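Local coordinates for BDI_3064 protein (Parabacteroides distasonis ATCC 8503, PDB 5Z06) that hydrolyses linear beta-1,2-glucan and beta-1,2-glucooligosaccharides as an exo-acting enzyme, releasing sophorose from the non-reducing end, at residues A[511-516]-A[524-529]. Numbering follows the deposited sequence.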
loop_
_atom_site.group_PDB
_atom_site.type_symbol
_atom_site.label_atom_id
_atom_site.label_comp_id
_atom_site.label_asym_id
_atom_site.label_seq_id
_atom_site.Cartn_x
_atom_site.Cartn_y
_atom_site.Cartn_z
ATOM N N LYS A 511 -5.588 -29.391 5.604
ATOM C CA LYS A 511 -7.008 -29.473 5.292
ATOM C C LYS A 511 -7.831 -29.939 6.521
ATOM O O LYS A 511 -9.007 -29.627 6.607
ATOM C CB LYS A 511 -7.273 -30.358 4.064
ATOM C CG LYS A 511 -7.135 -31.843 4.328
ATOM C CD LYS A 511 -7.432 -32.626 3.064
ATOM C CE LYS A 511 -7.618 -34.089 3.396
ATOM N NZ LYS A 511 -8.131 -34.822 2.213
ATOM N N MET A 512 -7.206 -30.644 7.464
ATOM C CA MET A 512 -7.860 -31.045 8.732
ATOM C C MET A 512 -7.780 -29.975 9.835
ATOM O O MET A 512 -8.008 -30.275 11.004
ATOM C CB MET A 512 -7.236 -32.356 9.269
ATOM C CG MET A 512 -7.302 -33.561 8.328
ATOM S SD MET A 512 -8.989 -33.826 7.778
ATOM C CE MET A 512 -9.762 -34.510 9.255
ATOM N N TYR A 513 -7.464 -28.740 9.449
ATOM C CA TYR A 513 -7.131 -27.620 10.355
ATOM C C TYR A 513 -5.769 -27.812 10.943
ATOM O O TYR A 513 -4.877 -26.966 10.771
ATOM C CB TYR A 513 -8.156 -27.349 11.467
ATOM C CG TYR A 513 -7.745 -26.136 12.254
ATOM C CD1 TYR A 513 -7.904 -24.861 11.732
ATOM C CD2 TYR A 513 -7.148 -26.266 13.497
ATOM C CE1 TYR A 513 -7.511 -23.733 12.451
ATOM C CE2 TYR A 513 -6.742 -25.157 14.210
ATOM C CZ TYR A 513 -6.924 -23.899 13.679
ATOM O OH TYR A 513 -6.495 -22.833 14.426
ATOM N N THR A 514 -5.636 -28.898 11.694
ATOM C CA THR A 514 -4.344 -29.474 11.993
ATOM C C THR A 514 -3.620 -29.871 10.712
ATOM O O THR A 514 -4.224 -30.169 9.673
ATOM C CB THR A 514 -4.473 -30.740 12.832
ATOM O OG1 THR A 514 -5.423 -31.611 12.201
ATOM C CG2 THR A 514 -4.921 -30.392 14.228
ATOM N N ASN A 515 -2.308 -29.899 10.812
ATOM C CA ASN A 515 -1.476 -30.121 9.651
ATOM C C ASN A 515 -0.558 -31.299 9.991
ATOM O O ASN A 515 -0.713 -32.387 9.420
ATOM C CB ASN A 515 -0.737 -28.819 9.311
ATOM C CG ASN A 515 0.172 -28.942 8.107
ATOM O OD1 ASN A 515 0.844 -29.959 7.922
ATOM N ND2 ASN A 515 0.233 -27.885 7.303
ATOM N N GLY A 516 0.389 -31.080 10.902
ATOM C CA GLY A 516 1.314 -32.124 11.302
ATOM C C GLY A 516 2.496 -32.384 10.394
ATOM O O GLY A 516 3.367 -33.159 10.757
ATOM N N LEU A 524 4.629 -28.163 11.846
ATOM C CA LEU A 524 3.527 -27.247 11.922
ATOM C C LEU A 524 2.303 -27.994 12.414
ATOM O O LEU A 524 1.745 -28.800 11.678
ATOM C CB LEU A 524 3.279 -26.664 10.519
ATOM C CG LEU A 524 2.557 -25.342 10.441
ATOM C CD1 LEU A 524 3.300 -24.268 11.237
ATOM C CD2 LEU A 524 2.404 -24.933 8.981
ATOM N N LYS A 525 1.890 -27.747 13.657
ATOM C CA LYS A 525 0.700 -28.416 14.192
ATOM C C LYS A 525 -0.584 -27.997 13.493
ATOM O O LYS A 525 -1.466 -28.807 13.232
ATOM C CB LYS A 525 0.581 -28.181 15.688
ATOM C CG LYS A 525 1.619 -28.943 16.507
ATOM C CD LYS A 525 1.564 -28.497 17.962
ATOM C CE LYS A 525 2.448 -29.326 18.871
ATOM N NZ LYS A 525 3.661 -28.571 19.278
ATOM N N VAL A 526 -0.692 -26.724 13.170
ATOM C CA VAL A 526 -1.888 -26.198 12.551
ATOM C C VAL A 526 -1.481 -25.357 11.362
ATOM O O VAL A 526 -0.439 -24.695 11.364
ATOM C CB VAL A 526 -2.644 -25.342 13.564
ATOM C CG1 VAL A 526 -3.706 -24.469 12.894
ATOM C CG2 VAL A 526 -3.265 -26.230 14.632
ATOM N N GLY A 527 -2.327 -25.345 10.360
ATOM C CA GLY A 527 -2.167 -24.416 9.276
ATOM C C GLY A 527 -2.332 -25.072 7.939
ATOM O O GLY A 527 -1.869 -26.198 7.716
ATOM N N VAL A 528 -2.958 -24.341 7.034
ATOM C CA VAL A 528 -3.100 -24.773 5.665
ATOM C C VAL A 528 -1.733 -24.646 5.042
ATOM O O VAL A 528 -1.025 -23.650 5.257
ATOM C CB VAL A 528 -4.062 -23.869 4.896
ATOM C CG1 VAL A 528 -4.039 -24.191 3.401
ATOM C CG2 VAL A 528 -5.473 -24.022 5.453
ATOM N N SER A 529 -1.365 -25.654 4.262
ATOM C CA SER A 529 -0.106 -25.637 3.545
ATOM C C SER A 529 1.011 -25.381 4.549
ATOM O O SER A 529 0.958 -25.958 5.649
ATOM C CB SER A 529 -0.175 -24.623 2.405
ATOM O OG SER A 529 0.926 -24.795 1.554
#
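Asn515 ND2 donates to Gly527 O at 2.7 Å, approaching at a 27° tilt to that carbonyl plane, and lies 2.6 Å from Ser529 O. Tyr519 OH also bonds this nitrogen, while OD1 takes the backbone N-H of Asn517, so both ends of the amide are tied and its rotation is fixed. With CG anti to the backbone N (chi1 180°), the side chain reaches over the 524-529 backbone, setting CB 3.4 Å from Leu524 O and 3.3 Å from Gly527 O. The main chains supply three further bonds: Gly527 N to Tyr513 O at 3.0 Å, Asn515 N to Lys525 O at 2.8 Å and Gly516 N to Leu524 O at 2.8 Å. The first two flank Thr514 and Val526, which form a non-hydrogen-bonded antiparallel pair. From this pair Val526 CG1 reaches over one face of the Tyr513 ring, 3.7 Å from its centroid and displaced toward CZ and CE2, a CH-pi contact; CG2 touches the CE2 side. Trp490 and Tyr553 also meet this ring, and its hydroxyl bonds Tyr556 OH. The arrangement is consistent with the irregular base of a beta-hairpin, whose short strands 518-519 and 522-523 lie between the two segments, with the single Thr514-Val526 bridge pairing the chain beyond them, in the loops linking helices 495-505 and 556-573 of the glycoamylase-like region.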